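Local coordinates for competence/damage-inducible protein CinA (Agrobacterium tumefaciens, PDB 2A9S) that is of unknown function but belongs to the CinA family, linked to competence and DNA damage, some of whose members deamidate nicotinamide mononucleotide, at residues E11-R16 against M161-N166; D20-G25 against S49-D54; V28-S33 against G41-I46; G37-A42 against T157-L162; V124-K129 against L152-T157. All blocks are in the same frame, centred on the assembly; numbering follows the deposited sequence. Where two conformers were deposited one is given.

All five contacts fall within one alpha/beta fold of a dimer. The C-terminal helix 147-167 runs through three: contact 5 places it on strand 123-130, contact 4 on helix 38-43, and contact 1 on the N-terminal helix 8-24. Contacts 4 and 5 share T157, with centres about 7 Å apart; contacts 1 and 4 share M161 and L162. Contact 3, centred about 5 Å from contact 4, closes the step from strand 28-32 to helix 38-43. Contact 2 sets the end of helix 8-24 against the turn leading into strand 53-59. Contact 1 joins the chain's two ends, with contacts 2 and 3 between its segments, contact 3 within contact 2, and contact 5 within contact 4.

Contact 1: E11-R16 against M161-N166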
# COMPACT_ATOMS: atom_id res chain seq x y z
N GLU A 11 -6.51 14.26 -4.75
CA GLU A 11 -7.86 13.78 -4.47
C GLU A 11 -8.81 13.91 -5.69
O GLU A 11 -9.57 12.95 -5.99
CB GLU A 11 -8.43 14.49 -3.28
CG GLU A 11 -9.67 13.86 -2.80
CD GLU A 11 -10.37 14.73 -1.79
OE1 GLU A 11 -9.66 15.41 -1.01
OE2 GLU A 11 -11.63 14.71 -1.78
N GLU A 12 -8.76 15.06 -6.39
CA GLU A 12 -9.52 15.26 -7.65
C GLU A 12 -9.19 14.16 -8.67
O GLU A 12 -10.11 13.58 -9.31
CB GLU A 12 -9.24 16.66 -8.26
CG GLU A 12 -10.16 17.08 -9.43
CD GLU A 12 -9.86 18.47 -10.12
OE1 GLU A 12 -8.68 18.97 -10.16
OE2 GLU A 12 -10.84 19.05 -10.67
N LEU A 13 -7.90 13.88 -8.84
CA LEU A 13 -7.48 12.87 -9.82
C LEU A 13 -8.00 11.47 -9.43
O LEU A 13 -8.53 10.74 -10.28
CB LEU A 13 -5.96 12.87 -10.04
CG LEU A 13 -5.31 14.07 -10.77
CD1 LEU A 13 -3.80 14.04 -10.44
CD2 LEU A 13 -5.55 14.03 -12.27
N ALA A 14 -7.84 11.11 -8.15
CA ALA A 14 -8.34 9.84 -7.64
C ALA A 14 -9.86 9.74 -7.86
O ALA A 14 -10.38 8.70 -8.33
CB ALA A 14 -7.96 9.68 -6.14
N ARG A 15 -10.55 10.84 -7.60
CA ARG A 15 -12.01 10.87 -7.75
C ARG A 15 -12.37 10.64 -9.21
O ARG A 15 -13.32 9.91 -9.48
CB ARG A 15 -12.59 12.21 -7.29
CG ARG A 15 -14.13 12.15 -7.04
CD ARG A 15 -14.62 13.32 -6.21
NE ARG A 15 -13.99 13.38 -4.88
CZ ARG A 15 -14.32 12.61 -3.84
NH1 ARG A 15 -13.68 12.75 -2.69
NH2 ARG A 15 -15.27 11.69 -3.94
N ARG A 16 -11.60 11.24 -10.14
CA ARG A 16 -11.84 11.09 -11.59
C ARG A 16 -11.70 9.61 -12.00
O ARG A 16 -12.54 9.06 -12.72
CB ARG A 16 -10.93 12.00 -12.42
CG ARG A 16 -10.91 11.60 -13.88
CD ARG A 16 -10.53 12.72 -14.81
NE ARG A 16 -10.65 12.27 -16.20
CZ ARG A 16 -10.06 12.90 -17.23
NH1 ARG A 16 -9.32 13.97 -17.00
NH2 ARG A 16 -10.19 12.43 -18.46
N MET A 161 -1.27 9.19 -15.25
CA MET A 161 -1.00 8.11 -16.18
C MET A 161 -2.11 7.06 -16.27
O MET A 161 -2.40 6.57 -17.38
CB MET A 161 0.34 7.44 -15.87
CG MET A 161 1.53 8.35 -16.12
SD MET A 161 3.07 7.65 -15.49
CE MET A 161 3.27 6.18 -16.52
N LEU A 162 -2.71 6.68 -15.14
CA LEU A 162 -3.87 5.78 -15.17
C LEU A 162 -4.99 6.38 -16.04
O LEU A 162 -5.59 5.67 -16.87
CB LEU A 162 -4.39 5.51 -13.75
CG LEU A 162 -3.59 4.47 -12.98
CD1 LEU A 162 -4.14 4.40 -11.51
CD2 LEU A 162 -3.69 3.12 -13.67
N ILE A 163 -5.27 7.66 -15.84
CA ILE A 163 -6.27 8.35 -16.66
C ILE A 163 -5.89 8.28 -18.14
O ILE A 163 -6.73 7.92 -18.97
CB ILE A 163 -6.49 9.80 -16.22
CG1 ILE A 163 -7.10 9.81 -14.82
CG2 ILE A 163 -7.39 10.57 -17.25
CD1 ILE A 163 -6.92 11.11 -14.02
N ALA A 164 -4.63 8.57 -18.46
CA ALA A 164 -4.16 8.56 -19.85
C ALA A 164 -4.24 7.18 -20.48
O ALA A 164 -4.64 7.04 -21.66
CB ALA A 164 -2.74 9.10 -19.94
N LEU A 165 -3.85 6.15 -19.72
CA LEU A 165 -3.90 4.76 -20.19
C LEU A 165 -5.33 4.36 -20.49
O LEU A 165 -5.56 3.70 -21.51
CB LEU A 165 -3.27 3.79 -19.18
CG LEU A 165 -3.15 2.31 -19.58
CD1 LEU A 165 -2.06 2.10 -20.63
CD2 LEU A 165 -2.86 1.47 -18.33
N ASN A 166 -6.28 4.78 -19.66
CA ASN A 166 -7.70 4.52 -19.96
C ASN A 166 -8.22 5.23 -21.22
O ASN A 166 -8.97 4.64 -22.01
CB ASN A 166 -8.60 4.90 -18.80
CG ASN A 166 -10.07 4.54 -19.07
OD1 ASN A 166 -10.37 3.47 -19.59
ND2 ASN A 166 -10.97 5.45 -18.73
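L13 opens the contact: its CD2 methyl meets CD1 of I163 at 3.7 Å, the two side chains crossing at about a right angle. The L13 side chain starts out alongside helix 147-167 rather than straight at it, and only its branched end comes in close; the same leucine also lies on R156, L159 and E160, earlier on that helix. A14 points its methyl away from helix 147-167 and packs on I46. R15, too, leaves the interface and pairs one turn back along its own helix: NH1 reaches OE2 of E11 at 3.0 Å in a salt bridge with an N-H...O angle of 161°. OE2 lies in the guanidinium plane and is met on its anti side. R16 swings the other way. Its CG is opposite its own N (chi1 165°), and the chain stays stretched as far as NE, which carries the guanidinium across I163. CG and CD pass CD1 of I163 at 4.0 Å each, and beyond them the flat group lies with one face on CG2 of I163, the methyl standing 3.5 Å above the plane and over its centre. Because the methyl occupies a face, the N-H groups at the rim can still turn elsewhere, and NE makes a weak, long ion pair with D20. The CD1 branch of I163 touches both L13 and the aliphatic part of R16, while CG2 lies against the guanidinium face. This is helix-to-helix packing within an alpha/beta fold, with the N- and C-terminal helices side by side on one face of the central sheet.

Contact 2: D20-G25 against S49-D54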
# COMPACT_ATOMS: atom_id res chain seq x y z
N ASP A 20 -14.77 7.48 -13.45
CA ASP A 20 -14.67 7.00 -14.83
C ASP A 20 -14.68 5.47 -14.91
O ASP A 20 -15.37 4.88 -15.76
CB ASP A 20 -13.41 7.55 -15.51
CG ASP A 20 -13.60 8.97 -16.08
OD1 ASP A 20 -14.76 9.47 -16.19
OD2 ASP A 20 -12.57 9.57 -16.45
N PHE A 21 -13.89 4.82 -14.04
CA PHE A 21 -13.67 3.39 -14.20
C PHE A 21 -14.90 2.61 -13.76
O PHE A 21 -15.15 1.51 -14.25
CB PHE A 21 -12.44 2.95 -13.40
CG PHE A 21 -11.12 3.33 -14.03
CD1 PHE A 21 -11.02 4.40 -14.91
CD2 PHE A 21 -9.97 2.63 -13.71
CE1 PHE A 21 -9.79 4.75 -15.47
CE2 PHE A 21 -8.74 2.98 -14.27
CZ PHE A 21 -8.65 4.03 -15.14
N THR A 22 -15.68 3.17 -12.84
CA THR A 22 -16.83 2.40 -12.32
C THR A 22 -17.83 2.02 -13.45
O THR A 22 -18.13 0.83 -13.62
CB THR A 22 -17.53 3.09 -11.11
OG1 THR A 22 -16.62 3.18 -9.98
CG2 THR A 22 -18.76 2.27 -10.70
N PRO A 23 -18.37 3.01 -14.21
CA PRO A 23 -19.31 2.63 -15.29
C PRO A 23 -18.68 1.85 -16.44
O PRO A 23 -19.40 1.15 -17.16
CB PRO A 23 -19.85 3.97 -15.80
CG PRO A 23 -18.77 4.98 -15.45
CD PRO A 23 -18.25 4.47 -14.09
N LEU A 24 -17.37 1.97 -16.59
CA LEU A 24 -16.63 1.18 -17.55
C LEU A 24 -16.33 -0.26 -17.09
O LEU A 24 -15.90 -1.10 -17.90
CB LEU A 24 -15.35 1.94 -17.96
CG LEU A 24 -15.50 3.22 -18.80
CD1 LEU A 24 -14.19 4.01 -18.89
CD2 LEU A 24 -16.01 2.87 -20.19
N GLY A 25 -16.57 -0.54 -15.81
CA GLY A 25 -16.32 -1.87 -15.22
C GLY A 25 -14.84 -2.19 -15.16
O GLY A 25 -14.44 -3.35 -15.26
N SER A 49 -14.52 3.53 -4.14
CA SER A 49 -13.26 2.97 -4.66
C SER A 49 -13.14 1.42 -4.63
O SER A 49 -12.39 0.83 -5.40
CB SER A 49 -12.07 3.62 -3.99
OG SER A 49 -12.05 3.38 -2.60
N SER A 50 -13.91 0.78 -3.76
CA SER A 50 -13.93 -0.68 -3.66
C SER A 50 -14.37 -1.32 -4.98
O SER A 50 -14.00 -2.46 -5.25
CB SER A 50 -14.87 -1.12 -2.54
OG SER A 50 -16.11 -0.47 -2.74
N ALA A 51 -15.10 -0.59 -5.81
CA ALA A 51 -15.53 -1.12 -7.10
C ALA A 51 -14.38 -1.21 -8.09
O ALA A 51 -14.47 -1.96 -9.08
CB ALA A 51 -16.63 -0.24 -7.69
N VAL A 52 -13.32 -0.44 -7.83
CA VAL A 52 -12.28 -0.18 -8.84
C VAL A 52 -10.91 -0.71 -8.41
O VAL A 52 -10.14 -1.19 -9.23
CB VAL A 52 -12.18 1.34 -9.15
CG1 VAL A 52 -10.94 1.69 -10.04
CG2 VAL A 52 -13.48 1.85 -9.79
N VAL A 53 -10.59 -0.59 -7.12
CA VAL A 53 -9.25 -0.94 -6.69
C VAL A 53 -9.20 -2.44 -6.37
O VAL A 53 -9.87 -2.92 -5.46
CB VAL A 53 -8.77 -0.07 -5.51
CG1 VAL A 53 -7.37 -0.49 -5.12
CG2 VAL A 53 -8.77 1.39 -5.86
N ASP A 54 -8.41 -3.18 -7.14
CA ASP A 54 -8.38 -4.63 -6.99
C ASP A 54 -7.41 -5.02 -5.89
O ASP A 54 -7.84 -5.59 -4.87
CB ASP A 54 -8.06 -5.29 -8.31
CG ASP A 54 -8.09 -6.82 -8.21
OD1 ASP A 54 -9.16 -7.36 -7.85
OD2 ASP A 54 -7.05 -7.45 -8.51
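A51 and V52 carry this side of the contact, meeting T22 and F21 in the last turns of helix 8-24. The A51 methyl, pointing at the helix, approaches OG1 of T22 at 4.1 Å, on the outer side of the interface. V52 is more deeply engaged. Both its methyls, CG1 and CG2, flank CB of F21 at 3.9 Å. CG2 also lies 3.4 Å from OG1 of T22, a close van der Waals touch with a hydroxyl whose hydrogen-bonding partner is elsewhere: chi1 of -63° lays that oxygen beside the backbone N, facing back along the helix to the carbonyl O of I18. CG1 also reaches CD2 of F21, approaching the ring obliquely, with valine and phenylalanine side chains crossing at about a right angle. The far part of the ring leads away from V52 and meets the ring of F102, the two planes inclined at about 60°. The backbone that presents V52 is drawn tight: O of S49 accepts from N of V52, the 3-10 bond, and from N of V53, one residue further on, each at 2.9 Å. From V53 the chain becomes strand 53-59; V52 and D54 bond the backbone of V28 in the neighbouring strand, while V53 packs on Y60 of the second subunit. Helix 8-24 stops just past the contact at G25, whose phi is positive; two bonds run back into the last turn, one of them G25 N to T22 O at 3.0 Å. This Schellman motif ends a helix packed on the turn leading into a parallel strand of an alpha/beta sheet.

Contact 3: V28-S33 against G41-I46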
# COMPACT_ATOMS: atom_id res chain seq x y z
N VAL A 28 -8.12 -1.48 -11.16
CA VAL A 28 -6.72 -1.10 -11.16
C VAL A 28 -5.96 -1.86 -10.08
O VAL A 28 -6.52 -2.19 -9.02
CB VAL A 28 -6.55 0.44 -10.93
CG1 VAL A 28 -7.19 0.88 -9.62
CG2 VAL A 28 -5.06 0.86 -11.00
N SER A 29 -4.69 -2.11 -10.34
CA SER A 29 -3.80 -2.59 -9.30
C SER A 29 -2.57 -1.71 -9.29
O SER A 29 -2.25 -1.08 -10.29
CB SER A 29 -3.41 -4.05 -9.50
OG SER A 29 -2.69 -4.24 -10.70
N THR A 30 -1.91 -1.65 -8.14
CA THR A 30 -0.79 -0.74 -7.99
C THR A 30 0.39 -1.54 -7.52
O THR A 30 0.22 -2.51 -6.76
CB THR A 30 -1.13 0.39 -6.95
OG1 THR A 30 -1.35 -0.19 -5.67
CG2 THR A 30 -2.45 1.11 -7.34
N ALA A 31 1.58 -1.10 -7.91
CA ALA A 31 2.81 -1.73 -7.47
C ALA A 31 3.73 -0.60 -7.06
O ALA A 31 4.11 0.20 -7.91
CB ALA A 31 3.44 -2.51 -8.61
N GLU A 32 4.12 -0.53 -5.79
CA GLU A 32 4.73 0.69 -5.29
C GLU A 32 6.04 0.41 -4.58
O GLU A 32 6.11 -0.40 -3.66
CB GLU A 32 3.78 1.41 -4.32
CG GLU A 32 2.39 1.65 -4.93
CD GLU A 32 1.52 2.46 -4.05
OE1 GLU A 32 2.00 3.50 -3.55
OE2 GLU A 32 0.34 2.05 -3.90
N SER A 33 7.07 1.13 -4.97
CA SER A 33 8.30 1.07 -4.24
C SER A 33 8.34 2.38 -3.40
O SER A 33 7.87 2.41 -2.21
CB SER A 33 9.44 0.84 -5.24
OG SER A 33 10.69 0.53 -4.62
N GLY A 41 -3.40 4.32 -1.37
CA GLY A 41 -3.96 5.16 -0.30
C GLY A 41 -4.83 6.28 -0.88
O GLY A 41 -5.98 6.49 -0.47
N ALA A 42 -4.28 6.99 -1.85
CA ALA A 42 -4.99 8.08 -2.51
C ALA A 42 -6.27 7.60 -3.22
O ALA A 42 -7.31 8.19 -3.05
CB ALA A 42 -4.08 8.85 -3.44
N LEU A 43 -6.18 6.52 -3.98
CA LEU A 43 -7.37 5.97 -4.66
C LEU A 43 -8.47 5.57 -3.67
O LEU A 43 -9.67 5.76 -3.94
CB LEU A 43 -6.98 4.78 -5.50
CG LEU A 43 -6.21 5.17 -6.77
CD1 LEU A 43 -5.48 3.94 -7.27
CD2 LEU A 43 -7.16 5.71 -7.87
N THR A 44 -8.06 5.03 -2.51
CA THR A 44 -9.05 4.48 -1.59
C THR A 44 -9.56 5.56 -0.62
O THR A 44 -10.38 5.27 0.24
CB THR A 44 -8.53 3.25 -0.86
OG1 THR A 44 -7.34 3.58 -0.16
CG2 THR A 44 -8.20 2.11 -1.84
N GLU A 45 -9.10 6.80 -0.78
CA GLU A 45 -9.76 7.93 -0.10
C GLU A 45 -11.20 8.19 -0.64
O GLU A 45 -12.05 8.77 0.05
CB GLU A 45 -8.91 9.20 -0.23
CG GLU A 45 -7.74 9.23 0.77
CD GLU A 45 -8.24 9.38 2.22
OE1 GLU A 45 -8.73 10.49 2.61
OE2 GLU A 45 -8.09 8.40 2.97
N ILE A 46 -11.47 7.71 -1.85
CA ILE A 46 -12.72 7.96 -2.55
C ILE A 46 -13.81 6.91 -2.24
O ILE A 46 -13.61 5.70 -2.42
CB ILE A 46 -12.45 8.02 -4.06
CG1 ILE A 46 -11.26 8.96 -4.38
CG2 ILE A 46 -13.75 8.30 -4.86
CD1 ILE A 46 -11.44 10.38 -3.96
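L43 is the hub, with its CD1 methyl set against two residues of strand 28-32. It lies 4.1 Å from CG2 of T30. V28 has two conformers, so the touch of its CG1 on CD1 of L43, at 4.2 Å in one of them, is less certain. V28 and T30 are two positions apart on the strand and both aim at the helix, so each offers L43 CD1 one methyl. T30 and L43 run past one another in opposite senses, meeting through one methyl each. In T30 the hydroxyl takes the place between N and the carbonyl carbon (chi1 63°), which leaves CG2 facing the leucine and lets OG1 make a weak bond to OE2 of E32 at 3.3 Å. The polar edge of the threonine is therefore kept on the strand while its methyl joins the core. Around the same leucine lie I17 and L159, from helices 8-24 and 147-167. Past L43 the helix gives way to a turn that faces the second subunit, where E45 forms a salt bridge with R151 of that chain. Strand 28-32, helix 38-43 and strand 53-59 make a beta-alpha-beta unit, and this contact seats its helix on its first strand.

Contact 4: G37-A42 against T157-L162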
# COMPACT_ATOMS: atom_id res chain seq x y z
N GLY A 37 2.78 2.78 -0.72
CA GLY A 37 1.35 2.49 -0.52
C GLY A 37 0.45 3.71 -0.70
O GLY A 37 -0.78 3.56 -0.68
N LEU A 38 1.03 4.91 -0.83
CA LEU A 38 0.24 6.14 -0.96
C LEU A 38 -0.56 6.23 -2.25
O LEU A 38 -1.52 6.99 -2.29
CB LEU A 38 1.09 7.40 -0.81
CG LEU A 38 1.81 7.54 0.53
CD1 LEU A 38 2.65 8.85 0.57
CD2 LEU A 38 0.77 7.49 1.67
N ILE A 39 -0.17 5.48 -3.30
CA ILE A 39 -0.99 5.53 -4.52
C ILE A 39 -2.32 4.81 -4.26
O ILE A 39 -3.40 5.39 -4.52
CB ILE A 39 -0.27 4.94 -5.78
CG1 ILE A 39 1.03 5.70 -6.09
CG2 ILE A 39 -1.26 4.99 -6.98
CD1 ILE A 39 1.78 5.11 -7.25
N ALA A 40 -2.24 3.56 -3.78
CA ALA A 40 -3.45 2.85 -3.33
C ALA A 40 -4.17 3.68 -2.26
O ALA A 40 -5.40 3.74 -2.27
CB ALA A 40 -3.12 1.46 -2.82
N GLY A 41 -3.40 4.32 -1.37
CA GLY A 41 -3.96 5.16 -0.30
C GLY A 41 -4.83 6.28 -0.88
O GLY A 41 -5.98 6.49 -0.47
N ALA A 42 -4.28 6.99 -1.85
CA ALA A 42 -4.99 8.08 -2.51
C ALA A 42 -6.27 7.60 -3.22
O ALA A 42 -7.31 8.19 -3.05
CB ALA A 42 -4.08 8.85 -3.44
N THR A 157 1.57 12.03 -10.60
CA THR A 157 1.90 11.55 -11.95
C THR A 157 1.31 10.16 -12.21
O THR A 157 0.82 9.91 -13.31
CB THR A 157 3.42 11.55 -12.17
OG1 THR A 157 3.96 12.84 -11.84
CG2 THR A 157 3.77 11.16 -13.63
N ALA A 158 1.37 9.27 -11.22
CA ALA A 158 0.82 7.92 -11.31
C ALA A 158 -0.67 7.97 -11.68
O ALA A 158 -1.15 7.24 -12.58
CB ALA A 158 1.02 7.21 -9.98
N LEU A 159 -1.40 8.86 -11.00
CA LEU A 159 -2.85 9.00 -11.25
C LEU A 159 -3.13 9.59 -12.63
O LEU A 159 -4.02 9.09 -13.34
CB LEU A 159 -3.52 9.80 -10.12
CG LEU A 159 -3.38 9.16 -8.71
CD1 LEU A 159 -4.15 10.01 -7.72
CD2 LEU A 159 -3.84 7.68 -8.63
N GLU A 160 -2.34 10.59 -13.03
CA GLU A 160 -2.40 11.16 -14.39
C GLU A 160 -2.23 10.09 -15.46
O GLU A 160 -3.00 10.04 -16.44
CB GLU A 160 -1.33 12.25 -14.56
CG GLU A 160 -1.67 13.50 -13.74
CD GLU A 160 -0.52 14.51 -13.70
OE1 GLU A 160 0.61 14.17 -14.12
OE2 GLU A 160 -0.76 15.66 -13.25
N MET A 161 -1.27 9.19 -15.25
CA MET A 161 -1.00 8.11 -16.18
C MET A 161 -2.11 7.06 -16.27
O MET A 161 -2.40 6.57 -17.38
CB MET A 161 0.34 7.44 -15.87
CG MET A 161 1.53 8.35 -16.12
SD MET A 161 3.07 7.65 -15.49
CE MET A 161 3.27 6.18 -16.52
N LEU A 162 -2.71 6.68 -15.14
CA LEU A 162 -3.87 5.78 -15.17
C LEU A 162 -4.99 6.38 -16.04
O LEU A 162 -5.59 5.67 -16.87
CB LEU A 162 -4.39 5.51 -13.75
CG LEU A 162 -3.59 4.47 -12.98
CD1 LEU A 162 -4.14 4.40 -11.51
CD2 LEU A 162 -3.69 3.12 -13.67
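I39 meets A158 and L159 with separate branches. Its CD1 presses on the A158 CB methyl at 3.5 Å, the closest approach of the two segments, while CG2 lies 4.1 Å from CD2 of L159. With CG1 set opposite the carbonyl carbon (chi1 -60°) and the chain continuing extended to CD1, the long branch can reach the alanine and the short one is left for the leucine. I39 and L159 run past each other in opposite senses. One turn further on, A42 adds a looser touch, its CB at 4.4 Å from CD1 of L159. L159 starts out along its helix and only its end reaches across, so its two methyls serve two successive turns of helix 38-43. The small A158 lets the backbones come nearest here, its CA lying 7.4 Å from that of I39, although the segment axes pass at 10.8 Å and are inclined at 63°. In the next shell V155 touches both I39 and A42, and I10, L13 and I17 of helix 8-24 close over L159. What fixes the start of helix 38-43 is E32 at the end of strand 28-32: OE1 accepts from N of I39 and OE2 from N of A40, just after the N-cap G37, so two N-H donors hold the carboxylate. V106 and V104 of strand 102-108 touch I39 and A158 respectively; helix 8-24 lies to one side, and Y60 of the second subunit packs on A40.

Contact 5: V124-K129 against L152-T157; sequences VHLATK and LATVRT
The flat group met across this contact is the peptide carbonyl of T154, whose O has CD2 of L126 at 3.8 Å. The imidazole of H125 belongs to the other face of the strand: it meets the H137 ring with the planes about 15° apart, bonds NE2 of H137 through ND1, and touches A87 of helix 84-96. The guanidinium of R156, whose end leads away from the strand, forms a salt bridge to D9. Toward helix 147-167, V124 and T154 reach for each other tip to tip. V124 CG2 stands 3.3 Å from OG1 of T154, and V124 CG1 is 3.7 Å from both OG1 and CG2 of T154. That hydroxyl is bonded to O of I150 one turn back, so the valine methyl rests on an oxygen already engaged. Strand 123-130, antiparallel to its neighbour 102-108 in the mixed five-stranded sheet, lies against the helix with segment axes 10.0 Å apart and only 24° between their directions, the near alignment familiar from helices packed on the sheets of alpha/beta folds. L126, two residues along, is the larger filler. Its CD2 is 3.8 Å from CG2 of T157, the side chains crossing at about a right angle, and lies 4.2 Å from CG2 of T154. In T157, chi1 of -53° puts CG2 opposite the backbone N and facing the strand, while OG1 turns off to bond the Y142 hydroxyl. Y142 also touches V124 and T154, and V106 of the neighbouring strand lies against L126 and T154. L152 packs on M3 of the second subunit.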
# COMPACT_ATOMS: atom_id res chain seq x y z
N VAL A 124 12.25 9.27 -10.66
CA VAL A 124 11.22 8.26 -10.46
C VAL A 124 10.85 7.71 -11.84
O VAL A 124 10.64 8.49 -12.77
CB VAL A 124 9.93 8.83 -9.78
CG1 VAL A 124 8.80 7.74 -9.69
CG2 VAL A 124 10.22 9.45 -8.40
N HIS A 125 10.78 6.40 -11.95
CA HIS A 125 10.31 5.75 -13.17
C HIS A 125 8.89 5.26 -12.91
O HIS A 125 8.64 4.59 -11.90
CB HIS A 125 11.22 4.58 -13.54
CG HIS A 125 12.52 5.02 -14.18
ND1 HIS A 125 12.60 5.39 -15.50
CD2 HIS A 125 13.74 5.22 -13.64
CE1 HIS A 125 13.84 5.77 -15.77
NE2 HIS A 125 14.56 5.66 -14.67
N LEU A 126 7.96 5.62 -13.80
CA LEU A 126 6.56 5.21 -13.67
C LEU A 126 6.18 4.46 -14.93
O LEU A 126 6.57 4.86 -16.06
CB LEU A 126 5.62 6.40 -13.46
CG LEU A 126 5.85 7.33 -12.27
CD1 LEU A 126 6.81 8.47 -12.66
CD2 LEU A 126 4.53 7.89 -11.79
N ALA A 127 5.38 3.41 -14.76
CA ALA A 127 4.90 2.63 -15.92
C ALA A 127 3.47 2.22 -15.64
O ALA A 127 3.13 1.84 -14.51
CB ALA A 127 5.77 1.41 -16.16
N THR A 128 2.63 2.31 -16.66
CA THR A 128 1.28 1.74 -16.58
C THR A 128 1.09 0.73 -17.71
O THR A 128 1.55 0.97 -18.84
CB THR A 128 0.20 2.82 -16.66
OG1 THR A 128 0.37 3.59 -17.85
CG2 THR A 128 0.28 3.76 -15.46
N LYS A 129 0.42 -0.38 -17.42
CA LYS A 129 0.15 -1.38 -18.46
C LYS A 129 -1.32 -1.82 -18.50
O LYS A 129 -1.99 -1.81 -17.47
CB LYS A 129 1.09 -2.58 -18.30
CG LYS A 129 1.01 -3.59 -19.45
CD LYS A 129 2.08 -4.64 -19.34
CE LYS A 129 1.96 -5.58 -20.54
NZ LYS A 129 3.15 -6.46 -20.65
N LEU A 152 4.48 12.57 -2.98
CA LEU A 152 3.19 13.10 -3.41
C LEU A 152 3.24 13.45 -4.91
O LEU A 152 2.26 13.22 -5.63
CB LEU A 152 2.76 14.29 -2.56
CG LEU A 152 2.41 13.89 -1.11
CD1 LEU A 152 2.15 15.14 -0.30
CD2 LEU A 152 1.21 12.92 -1.10
N ALA A 153 4.36 14.00 -5.37
CA ALA A 153 4.55 14.30 -6.79
C ALA A 153 4.41 13.02 -7.63
O ALA A 153 3.76 13.02 -8.70
CB ALA A 153 5.96 14.90 -7.02
N THR A 154 4.96 11.93 -7.09
CA THR A 154 4.84 10.63 -7.75
C THR A 154 3.39 10.13 -7.81
O THR A 154 2.92 9.63 -8.86
CB THR A 154 5.78 9.57 -7.09
OG1 THR A 154 7.14 10.01 -7.22
CG2 THR A 154 5.66 8.17 -7.78
N VAL A 155 2.67 10.26 -6.70
CA VAL A 155 1.25 9.88 -6.64
C VAL A 155 0.48 10.63 -7.73
O VAL A 155 -0.25 10.01 -8.53
CB VAL A 155 0.60 10.10 -5.23
CG1 VAL A 155 -0.92 9.92 -5.31
CG2 VAL A 155 1.22 9.16 -4.13
N ARG A 156 0.68 11.95 -7.80
CA ARG A 156 0.04 12.76 -8.83
C ARG A 156 0.31 12.20 -10.25
O ARG A 156 -0.63 11.90 -11.04
CB ARG A 156 0.51 14.21 -8.73
CG ARG A 156 -0.14 15.08 -9.86
CD ARG A 156 0.29 16.53 -9.77
NE ARG A 156 -0.15 17.13 -8.52
CZ ARG A 156 0.66 17.47 -7.53
NH1 ARG A 156 1.98 17.31 -7.68
NH2 ARG A 156 0.17 18.00 -6.40
N THR A 157 1.57 12.03 -10.60
CA THR A 157 1.90 11.55 -11.95
C THR A 157 1.31 10.16 -12.21
O THR A 157 0.82 9.91 -13.31
CB THR A 157 3.42 11.55 -12.17
OG1 THR A 157 3.96 12.84 -11.84
CG2 THR A 157 3.77 11.16 -13.63